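Local coordinates for YciF Bacterial Stress Response Protein (Salmonella enterica subsp. enterica serovar Typhimurium, PDB 4ERU) that is of unknown function, probably in the bacterial stress response, and forms a dimeric, ferritin-like helix bundle that here binds two magnesium ions, at residues Lys7-Leu12 with Glu128-Ser133; Asp11-Leu16 with Ser69-Lys74; Leu17-Ser22 with Met76-Met81. One frame throughout, in Å; residues are numbered along the deposited sequence.

Contact 1: Lys7-Leu12 with Glu128-Ser133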
loop_
_atom_site.group_PDB
_atom_site.type_symbol
_atom_site.label_atom_id
_atom_site.label_comp_id
_atom_site.label_asym_id
_atom_site.label_seq_id
_atom_site.Cartn_x
_atom_site.Cartn_y
_atom_site.Cartn_z
ATOM N N LYS A 7 14.939 -2.722 -19.022
ATOM C CA LYS A 7 14.767 -2.545 -20.441
ATOM C C LYS A 7 13.641 -3.419 -20.953
ATOM O O LYS A 7 13.032 -3.102 -21.960
ATOM C CB LYS A 7 16.071 -2.849 -21.192
ATOM C CG LYS A 7 17.189 -1.829 -20.980
ATOM C CD LYS A 7 18.351 -2.095 -21.955
ATOM C CE LYS A 7 19.693 -1.579 -21.419
ATOM N NZ LYS A 7 20.084 -2.236 -20.116
ATOM N N THR A 8 13.372 -4.525 -20.270
ATOM C CA THR A 8 12.407 -5.508 -20.750
ATOM C C THR A 8 11.386 -5.797 -19.669
ATOM O O THR A 8 11.686 -5.600 -18.502
ATOM C CB THR A 8 13.093 -6.855 -21.051
ATOM O OG1 THR A 8 13.782 -7.311 -19.874
ATOM C CG2 THR A 8 14.078 -6.728 -22.206
ATOM N N VAL A 9 10.208 -6.295 -20.063
ATOM C CA VAL A 9 9.215 -6.835 -19.125
ATOM C C VAL A 9 9.843 -7.879 -18.202
ATOM O O VAL A 9 9.538 -7.911 -17.003
ATOM C CB VAL A 9 7.941 -7.395 -19.823
ATOM C CG1 VAL A 9 6.942 -7.982 -18.791
ATOM C CG2 VAL A 9 7.234 -6.288 -20.587
ATOM N N GLU A 10 10.728 -8.707 -18.754
ATOM C CA GLU A 10 11.465 -9.706 -17.974
ATOM C C GLU A 10 12.268 -9.062 -16.849
ATOM O O GLU A 10 12.214 -9.531 -15.717
ATOM C CB GLU A 10 12.394 -10.533 -18.872
ATOM C CG GLU A 10 11.673 -11.395 -19.944
ATOM C CD GLU A 10 11.130 -10.651 -21.215
ATOM O OE1 GLU A 10 11.116 -9.391 -21.332
ATOM O OE2 GLU A 10 10.673 -11.379 -22.125
ATOM N N ASP A 11 13.005 -7.995 -17.148
ATOM C CA ASP A 11 13.779 -7.279 -16.122
ATOM C C ASP A 11 12.858 -6.674 -15.075
ATOM O O ASP A 11 13.195 -6.658 -13.893
ATOM C CB ASP A 11 14.588 -6.118 -16.711
ATOM C CG ASP A 11 15.677 -6.565 -17.688
ATOM O OD1 ASP A 11 16.255 -7.675 -17.515
ATOM O OD2 ASP A 11 15.960 -5.770 -18.617
ATOM N N LEU A 12 11.708 -6.153 -15.514
ATOM C CA LEU A 12 10.781 -5.502 -14.593
ATOM C C LEU A 12 10.312 -6.523 -13.594
ATOM O O LEU A 12 10.331 -6.258 -12.409
ATOM C CB LEU A 12 9.576 -4.886 -15.314
ATOM C CG LEU A 12 8.471 -4.219 -14.476
ATOM C CD1 LEU A 12 9.033 -3.129 -13.546
ATOM C CD2 LEU A 12 7.424 -3.603 -15.409
ATOM N N GLU A 128 1.695 -13.981 -15.965
ATOM C CA GLU A 128 0.772 -14.423 -17.013
ATOM C C GLU A 128 1.241 -13.994 -18.394
ATOM O O GLU A 128 1.323 -14.813 -19.312
ATOM C CB GLU A 128 -0.655 -13.915 -16.755
ATOM C CG GLU A 128 -1.700 -14.518 -17.717
ATOM C CD GLU A 128 -3.122 -14.535 -17.138
ATOM O OE1 GLU A 128 -3.507 -13.577 -16.432
ATOM O OE2 GLU A 128 -3.869 -15.507 -17.392
ATOM N N GLN A 129 1.589 -12.717 -18.520
ATOM C CA GLN A 129 2.107 -12.179 -19.767
ATOM C C GLN A 129 3.379 -12.889 -20.245
ATOM O O GLN A 129 3.574 -13.096 -21.435
ATOM C CB GLN A 129 2.358 -10.681 -19.616
ATOM C CG GLN A 129 2.906 -10.014 -20.849
ATOM C CD GLN A 129 3.007 -8.507 -20.712
ATOM O OE1 GLN A 129 2.422 -7.888 -19.794
ATOM N NE2 GLN A 129 3.734 -7.894 -21.653
ATOM N N LEU A 130 4.238 -13.258 -19.311
ATOM C CA LEU A 130 5.493 -13.891 -19.662
ATOM C C LEU A 130 5.357 -15.403 -19.908
ATOM O O LEU A 130 6.307 -16.036 -20.354
ATOM C CB LEU A 130 6.562 -13.577 -18.596
ATOM C CG LEU A 130 6.982 -12.096 -18.547
ATOM C CD1 LEU A 130 7.790 -11.785 -17.292
ATOM C CD2 LEU A 130 7.756 -11.677 -19.813
ATOM N N GLY A 131 4.176 -15.962 -19.633
ATOM C CA GLY A 131 3.954 -17.404 -19.722
ATOM C C GLY A 131 4.645 -18.217 -18.631
ATOM O O GLY A 131 5.012 -19.384 -18.861
ATOM N N TYR A 132 4.844 -17.617 -17.450
ATOM C CA TYR A 132 5.414 -18.343 -16.303
ATOM C C TYR A 132 4.263 -18.993 -15.543
ATOM O O TYR A 132 3.786 -18.458 -14.533
ATOM C CB TYR A 132 6.193 -17.415 -15.363
ATOM C CG TYR A 132 7.392 -16.708 -15.946
ATOM C CD1 TYR A 132 8.053 -17.199 -17.077
ATOM C CD2 TYR A 132 7.893 -15.570 -15.337
ATOM C CE1 TYR A 132 9.176 -16.546 -17.594
ATOM C CE2 TYR A 132 9.003 -14.909 -15.841
ATOM C CZ TYR A 132 9.640 -15.402 -16.973
ATOM O OH TYR A 132 10.738 -14.745 -17.469
ATOM N N SER A 133 3.818 -20.145 -16.035
ATOM C CA SER A 133 2.591 -20.767 -15.560
ATOM C C SER A 133 2.675 -21.159 -14.090
ATOM O O SER A 133 1.727 -20.950 -13.336
ATOM C CB SER A 133 2.271 -21.984 -16.425
ATOM O OG SER A 133 2.024 -21.540 -17.753
#

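Contact 2: Asp11-Leu16 with Ser69-Lys74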
loop_
_atom_site.group_PDB
_atom_site.type_symbol
_atom_site.label_atom_id
_atom_site.label_comp_id
_atom_site.label_asym_id
_atom_site.label_seq_id
_atom_site.Cartn_x
_atom_site.Cartn_y
_atom_site.Cartn_z
ATOM N N ASP A 11 13.005 -7.995 -17.148
ATOM C CA ASP A 11 13.779 -7.279 -16.122
ATOM C C ASP A 11 12.858 -6.674 -15.075
ATOM O O ASP A 11 13.195 -6.658 -13.893
ATOM C CB ASP A 11 14.588 -6.118 -16.711
ATOM C CG ASP A 11 15.677 -6.565 -17.688
ATOM O OD1 ASP A 11 16.255 -7.675 -17.515
ATOM O OD2 ASP A 11 15.960 -5.770 -18.617
ATOM N N LEU A 12 11.708 -6.153 -15.514
ATOM C CA LEU A 12 10.781 -5.502 -14.593
ATOM C C LEU A 12 10.312 -6.523 -13.594
ATOM O O LEU A 12 10.331 -6.258 -12.409
ATOM C CB LEU A 12 9.576 -4.886 -15.314
ATOM C CG LEU A 12 8.471 -4.219 -14.476
ATOM C CD1 LEU A 12 9.033 -3.129 -13.546
ATOM C CD2 LEU A 12 7.424 -3.603 -15.409
ATOM N N PHE A 13 9.933 -7.704 -14.095
ATOM C CA PHE A 13 9.419 -8.754 -13.249
ATOM C C PHE A 13 10.488 -9.192 -12.237
ATOM O O PHE A 13 10.195 -9.449 -11.091
ATOM C CB PHE A 13 8.938 -9.917 -14.106
ATOM C CG PHE A 13 8.530 -11.128 -13.325
ATOM C CD1 PHE A 13 7.214 -11.296 -12.923
ATOM C CD2 PHE A 13 9.464 -12.110 -12.995
ATOM C CE1 PHE A 13 6.823 -12.416 -12.197
ATOM C CE2 PHE A 13 9.097 -13.234 -12.276
ATOM C CZ PHE A 13 7.765 -13.392 -11.856
ATOM N N ILE A 14 11.735 -9.261 -12.671
ATOM C CA ILE A 14 12.824 -9.626 -11.782
ATOM C C ILE A 14 13.046 -8.531 -10.748
ATOM O O ILE A 14 13.285 -8.827 -9.591
ATOM C CB ILE A 14 14.146 -9.909 -12.595
ATOM C CG1 ILE A 14 14.086 -11.291 -13.269
ATOM C CG2 ILE A 14 15.430 -9.738 -11.724
ATOM C CD1 ILE A 14 15.275 -11.518 -14.181
ATOM N N HIS A 15 12.982 -7.270 -11.173
ATOM C CA HIS A 15 13.167 -6.156 -10.251
ATOM C C HIS A 15 12.126 -6.222 -9.116
ATOM O O HIS A 15 12.470 -6.178 -7.927
ATOM C CB HIS A 15 13.077 -4.793 -10.966
ATOM C CG HIS A 15 13.285 -3.635 -10.039
ATOM N ND1 HIS A 15 12.241 -2.974 -9.427
ATOM C CD2 HIS A 15 14.421 -3.055 -9.575
ATOM C CE1 HIS A 15 12.722 -2.026 -8.639
ATOM N NE2 HIS A 15 14.042 -2.063 -8.702
ATOM N N LEU A 16 10.863 -6.356 -9.499
ATOM C CA LEU A 16 9.750 -6.330 -8.537
ATOM C C LEU A 16 9.710 -7.599 -7.719
ATOM O O LEU A 16 9.385 -7.554 -6.534
ATOM C CB LEU A 16 8.400 -6.137 -9.243
ATOM C CG LEU A 16 8.208 -4.876 -10.099
ATOM C CD1 LEU A 16 6.919 -4.983 -10.917
ATOM C CD2 LEU A 16 8.195 -3.592 -9.239
ATOM N N SER A 69 14.267 -20.608 -15.697
ATOM C CA SER A 69 15.646 -20.179 -15.814
ATOM C C SER A 69 15.616 -18.720 -16.227
ATOM O O SER A 69 14.647 -18.255 -16.860
ATOM C CB SER A 69 16.422 -21.054 -16.815
ATOM O OG SER A 69 15.648 -21.396 -17.961
ATOM N N GLY A 70 16.638 -17.974 -15.829
ATOM C CA GLY A 70 16.624 -16.544 -16.115
ATOM C C GLY A 70 15.614 -15.747 -15.280
ATOM O O GLY A 70 15.412 -14.560 -15.532
ATOM N N ILE A 71 14.936 -16.401 -14.329
ATOM C CA ILE A 71 14.454 -15.691 -13.153
ATOM C C ILE A 71 15.575 -15.861 -12.145
ATOM O O ILE A 71 15.789 -16.948 -11.623
ATOM C CB ILE A 71 13.155 -16.246 -12.551
ATOM C CG1 ILE A 71 11.968 -15.993 -13.471
ATOM C CG2 ILE A 71 12.898 -15.566 -11.180
ATOM C CD1 ILE A 71 10.674 -16.558 -12.933
ATOM N N LYS A 72 16.329 -14.793 -11.937
ATOM C CA LYS A 72 17.365 -14.754 -10.924
ATOM C C LYS A 72 17.123 -13.509 -10.069
ATOM O O LYS A 72 17.029 -12.413 -10.620
ATOM C CB LYS A 72 18.750 -14.696 -11.584
ATOM C CG LYS A 72 19.892 -14.173 -10.662
ATOM C CD LYS A 72 21.262 -14.807 -11.023
ATOM C CE LYS A 72 22.385 -14.265 -10.104
ATOM N NZ LYS A 72 22.906 -12.933 -10.599
ATOM N N LEU A 73 17.033 -13.673 -8.749
ATOM C CA LEU A 73 16.849 -12.544 -7.810
ATOM C C LEU A 73 18.083 -11.666 -7.649
ATOM O O LEU A 73 19.201 -12.173 -7.615
ATOM C CB LEU A 73 16.443 -13.051 -6.428
ATOM C CG LEU A 73 15.162 -13.877 -6.359
ATOM C CD1 LEU A 73 14.892 -14.303 -4.938
ATOM C CD2 LEU A 73 13.985 -13.093 -6.928
ATOM N N LYS A 74 17.873 -10.357 -7.546
ATOM C CA LYS A 74 18.949 -9.405 -7.259
ATOM C C LYS A 74 18.862 -9.018 -5.809
ATOM O O LYS A 74 17.779 -8.762 -5.307
ATOM C CB LYS A 74 18.800 -8.142 -8.104
ATOM C CG LYS A 74 18.640 -8.435 -9.586
ATOM C CD LYS A 74 18.931 -7.228 -10.473
ATOM C CE LYS A 74 18.968 -7.656 -11.959
ATOM N NZ LYS A 74 19.848 -6.784 -12.803
#

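Contact 3: Leu17-Ser22 with Met76-Met81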
loop_
_atom_site.group_PDB
_atom_site.type_symbol
_atom_site.label_atom_id
_atom_site.label_comp_id
_atom_site.label_asym_id
_atom_site.label_seq_id
_atom_site.Cartn_x
_atom_site.Cartn_y
_atom_site.Cartn_z
ATOM N N LEU A 17 10.019 -8.739 -8.335
ATOM C CA LEU A 17 10.100 -9.965 -7.544
ATOM C C LEU A 17 11.181 -9.793 -6.471
ATOM O O LEU A 17 10.976 -10.142 -5.305
ATOM C CB LEU A 17 10.370 -11.217 -8.412
ATOM C CG LEU A 17 10.319 -12.543 -7.643
ATOM C CD1 LEU A 17 8.916 -12.801 -6.972
ATOM C CD2 LEU A 17 10.706 -13.705 -8.560
ATOM N N SER A 18 12.314 -9.231 -6.859
ATOM C CA SER A 18 13.420 -9.005 -5.916
ATOM C C SER A 18 13.066 -8.042 -4.781
ATOM O O SER A 18 13.461 -8.263 -3.635
ATOM C CB SER A 18 14.665 -8.507 -6.650
ATOM O OG SER A 18 15.031 -9.440 -7.660
ATOM N N ASP A 19 12.338 -6.978 -5.121
ATOM C CA ASP A 19 11.860 -5.985 -4.159
ATOM C C ASP A 19 10.909 -6.671 -3.149
ATOM O O ASP A 19 11.038 -6.497 -1.931
ATOM C CB ASP A 19 11.117 -4.884 -4.950
ATOM C CG ASP A 19 10.493 -3.797 -4.064
ATOM O OD1 ASP A 19 11.222 -2.857 -3.665
ATOM O OD2 ASP A 19 9.248 -3.854 -3.807
ATOM N N THR A 20 9.960 -7.450 -3.671
ATOM C CA THR A 20 8.991 -8.149 -2.824
ATOM C C THR A 20 9.669 -9.145 -1.887
ATOM O O THR A 20 9.262 -9.289 -0.733
ATOM C CB THR A 20 7.942 -8.838 -3.720
ATOM O OG1 THR A 20 7.260 -7.805 -4.439
ATOM C CG2 THR A 20 6.923 -9.633 -2.929
ATOM N N TYR A 21 10.683 -9.851 -2.396
ATOM C CA TYR A 21 11.424 -10.825 -1.611
ATOM C C TYR A 21 12.116 -10.145 -0.425
ATOM O O TYR A 21 12.042 -10.627 0.708
ATOM C CB TYR A 21 12.446 -11.508 -2.522
ATOM C CG TYR A 21 13.325 -12.556 -1.897
ATOM C CD1 TYR A 21 12.792 -13.754 -1.421
ATOM C CD2 TYR A 21 14.713 -12.396 -1.879
ATOM C CE1 TYR A 21 13.617 -14.760 -0.895
ATOM C CE2 TYR A 21 15.555 -13.404 -1.345
ATOM C CZ TYR A 21 14.988 -14.572 -0.843
ATOM O OH TYR A 21 15.803 -15.556 -0.317
ATOM N N SER A 22 12.760 -9.009 -0.680
ATOM C CA SER A 22 13.299 -8.204 0.423
ATOM C C SER A 22 12.231 -7.724 1.417
ATOM O O SER A 22 12.436 -7.763 2.645
ATOM C CB SER A 22 14.060 -6.997 -0.113
ATOM O OG SER A 22 14.290 -6.095 0.959
HETATM N N MSE A 76 18.660 -6.608 -3.022
HETATM C CA MSE A 76 18.328 -5.189 -2.879
HETATM C C MSE A 76 17.480 -4.989 -1.628
HETATM O O MSE A 76 16.862 -5.941 -1.139
HETATM C CB MSE A 76 17.581 -4.652 -4.107
HETATM C CG MSE A 76 16.260 -5.376 -4.396
HETATM SE SE MSE A 76 15.225 -4.632 -5.873
HETATM C CE MSE A 76 16.711 -3.909 -6.933
ATOM N N LYS A 77 17.471 -3.765 -1.107
ATOM C CA LYS A 77 16.640 -3.431 0.040
ATOM C C LYS A 77 15.363 -2.724 -0.424
ATOM O O LYS A 77 15.436 -1.686 -1.093
ATOM C CB LYS A 77 17.407 -2.573 1.066
ATOM C CG LYS A 77 16.600 -2.322 2.359
ATOM C CD LYS A 77 17.505 -1.928 3.529
ATOM C CE LYS A 77 16.964 -2.477 4.866
ATOM N NZ LYS A 77 16.982 -3.986 4.905
ATOM N N CYS A 78 14.204 -3.293 -0.075
ATOM C CA CYS A 78 12.922 -2.671 -0.404
ATOM C C CYS A 78 12.674 -1.497 0.545
ATOM O O CYS A 78 12.341 -1.704 1.723
ATOM C CB CYS A 78 11.778 -3.678 -0.305
ATOM S SG CYS A 78 10.126 -2.883 -0.504
ATOM N N VAL A 79 12.829 -0.280 0.027
ATOM C CA VAL A 79 12.894 0.917 0.877
ATOM C C VAL A 79 11.500 1.297 1.391
ATOM O O VAL A 79 11.366 1.778 2.518
ATOM C CB VAL A 79 13.666 2.120 0.185
ATOM C CG1 VAL A 79 13.447 3.441 0.929
ATOM C CG2 VAL A 79 15.192 1.812 0.090
ATOM N N ALA A 80 10.473 1.080 0.566
ATOM C CA ALA A 80 9.090 1.304 0.997
ATOM C C ALA A 80 8.721 0.408 2.186
ATOM O O ALA A 80 8.225 0.883 3.198
ATOM C CB ALA A 80 8.127 1.075 -0.160
HETATM N N MSE A 81 8.980 -0.890 2.079
HETATM C CA MSE A 81 8.688 -1.743 3.202
HETATM C C MSE A 81 9.484 -1.277 4.409
HETATM O O MSE A 81 8.976 -1.294 5.518
HETATM C CB MSE A 81 8.986 -3.226 2.900
HETATM C CG MSE A 81 8.676 -4.154 4.110
HETATM SE SE MSE A 81 6.788 -4.034 4.622
HETATM C CE MSE A 81 5.937 -4.794 2.992
#

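Contact 1: Lys7-Leu12 with Glu128-Ser133
Q129 meets V9 through the far end of its amide, NE2 lying 4.0 Å from V9 CG2 in a contact of van der Waals type. The glutamine chain is fully extended and its CG stands opposite the backbone N (chi1 180°), which carries the amide out from the last turn of helix 99-130 and across the valine at about a right angle. L130 comes next and does most of the packing. Its CD2 serves two residues of the opening turn of helix 9-37: V9 CG1 is 3.9 Å from L130 CD2, and E10 OE2 is 3.7 Å from L130 CD2. E10 is bent at chi2 (77°), so that CG, CD and OE2 all lie along this methyl. G131 then breaks the helix with positive phi in a Schellman motif, its N bonded back to E128 O. Y132 follows at the N-cap position of helix 133-159, in the centre of an inverse gamma turn. Within their own segment L130 and Y132 pack together, L130 CB 3.8 Å above the plane of the Y132 ring, over its centre, while Y132 OH approaches E10 CG at 4.3 Å. The ring also meets F13 edge-to-face. On the other side, within 7-12, T8 and D11 form a capping box that starts helix 9-37, D11 N donating to T8 OG1 over 2.9 Å. No hydrogen bond joins the two segments: T8 and D11 spend polar atoms on capping, and methyls, the E10 carboxylate and an amide end make a modest surface contact by dispersion.

Contact 2: Asp11-Leu16 with Ser69-Lys74
I14 is the residue that meets the connecting loop most broadly, and it does so with both of its branches. Its first set of contacts is with backbone carbonyls: CD1 lies 3.3 Å from G70 O, and CG2 lies 3.3 Å from K72 O. The torsions explain the split. CG1 stands beside the backbone N (chi1 -77°) and runs on extended to CD1, while CG2 is the branch anti to that nitrogen; with the branches spread like this, CD1 and CG2 face carbonyls two residues apart on the loop. These are close CH-to-oxygen approaches, and no hydrogen bond links the segments.

The second set is aliphatic and aromatic. K74 lays its extended chain across I14 at about a right angle, its CG 4.1 Å from I14 CG2, with CE of the same lysine also reaching that methyl. The preceding residue, F13, brings ring atom CE2 to 3.7 Å from I71 CD1, the two side chains crossing obliquely, and I71 CG1 lies a little farther from the same carbon.

Charge plays a looser part. D11 OD1 and K74 NZ stand 6.0 Å apart, not in contact, so any attraction would be long-range, and D11 OD2 is already bonded to K7 N.

The loop that joins helix 41-66 to helix 79-93 is thereby laid along helix 9-37. I71 and L73 both turn onto V65 of helix 41-66, and F13 rests on L123, L126 and L130 of helix 99-130, so the contact bridges three helices of the bundle. Behind it, L12 and L16 pack against A103 and K111 of the second subunit.

Contact 3: Leu17-Ser22 with Met76-Met81
S22 and C78 meet most directly, side chain against backbone: C78 N donates to S22 OG over 3.0 Å, nearly straight at 166°. The serine hydroxyl stands opposite its own backbone N (chi1 167°), which swings it off helix 9-37 toward the incoming chain, and its CB comes to 3.2 Å from M76 O. Q26 NE2 is bonded both to S22 OG and to C78 O, tying the two partners together a second time.

A turn earlier, D19 faces the C78 side chain. Its carboxylate lies alongside the thiol, OD1 being 3.3 Å from C78 SG and OD2 slightly farther, while C78 CB presses on the backbone, 3.3 Å from D19 O. The firm partner of the carboxylate is Y115 of helix 99-130, whose OH bonds OD2. C78 SG in turn accepts from M81 N, at 3.5 Å and 162°, as the N-cap of helix 79-93.

M76, a selenomethionine, comes at the helix from beside S18. With CG wedged between the backbone N and the carbonyl carbon, the chain brings SE to 3.8 Å from D19 N and 4.0 Å from S18 CB. H15 also touches this side chain.

The chemistry is mixed: the M76 end, selenium in this crystal, packs on one side, and a thiol, a hydroxyl and a carboxylate gather at the start of helix 79-93. The negative charge of D19 beside that helix's N-terminus is probably favourable, and the C78 side chain is about 11 Å from a magnesium ion, too far to bind it.

The three contacts follow helix 9-37 in order from its N-terminus. Contacts 1 and 2 share D11 and L12, their centres 9 Å apart, and touch: Y132 CE2 is 3.7 Å from I71 CD1, and L130 CD1 is 3.9 Å from F13 CB. Contacts 2 and 3 have centres 12 Å apart and are joined where K74 N probably bonds S18 OG at 3.0 Å, a hydroxyl also bonded to I14 O, with H15 CD2 packed 3.6 Å from M76 CE. Contacts 1 and 3 do not touch. Contact 3 lies nearest the middle of the chain; farther along the same helix, E24 joins Q57 and E146 round one magnesium ion, and K33 and R36 line the malate pocket.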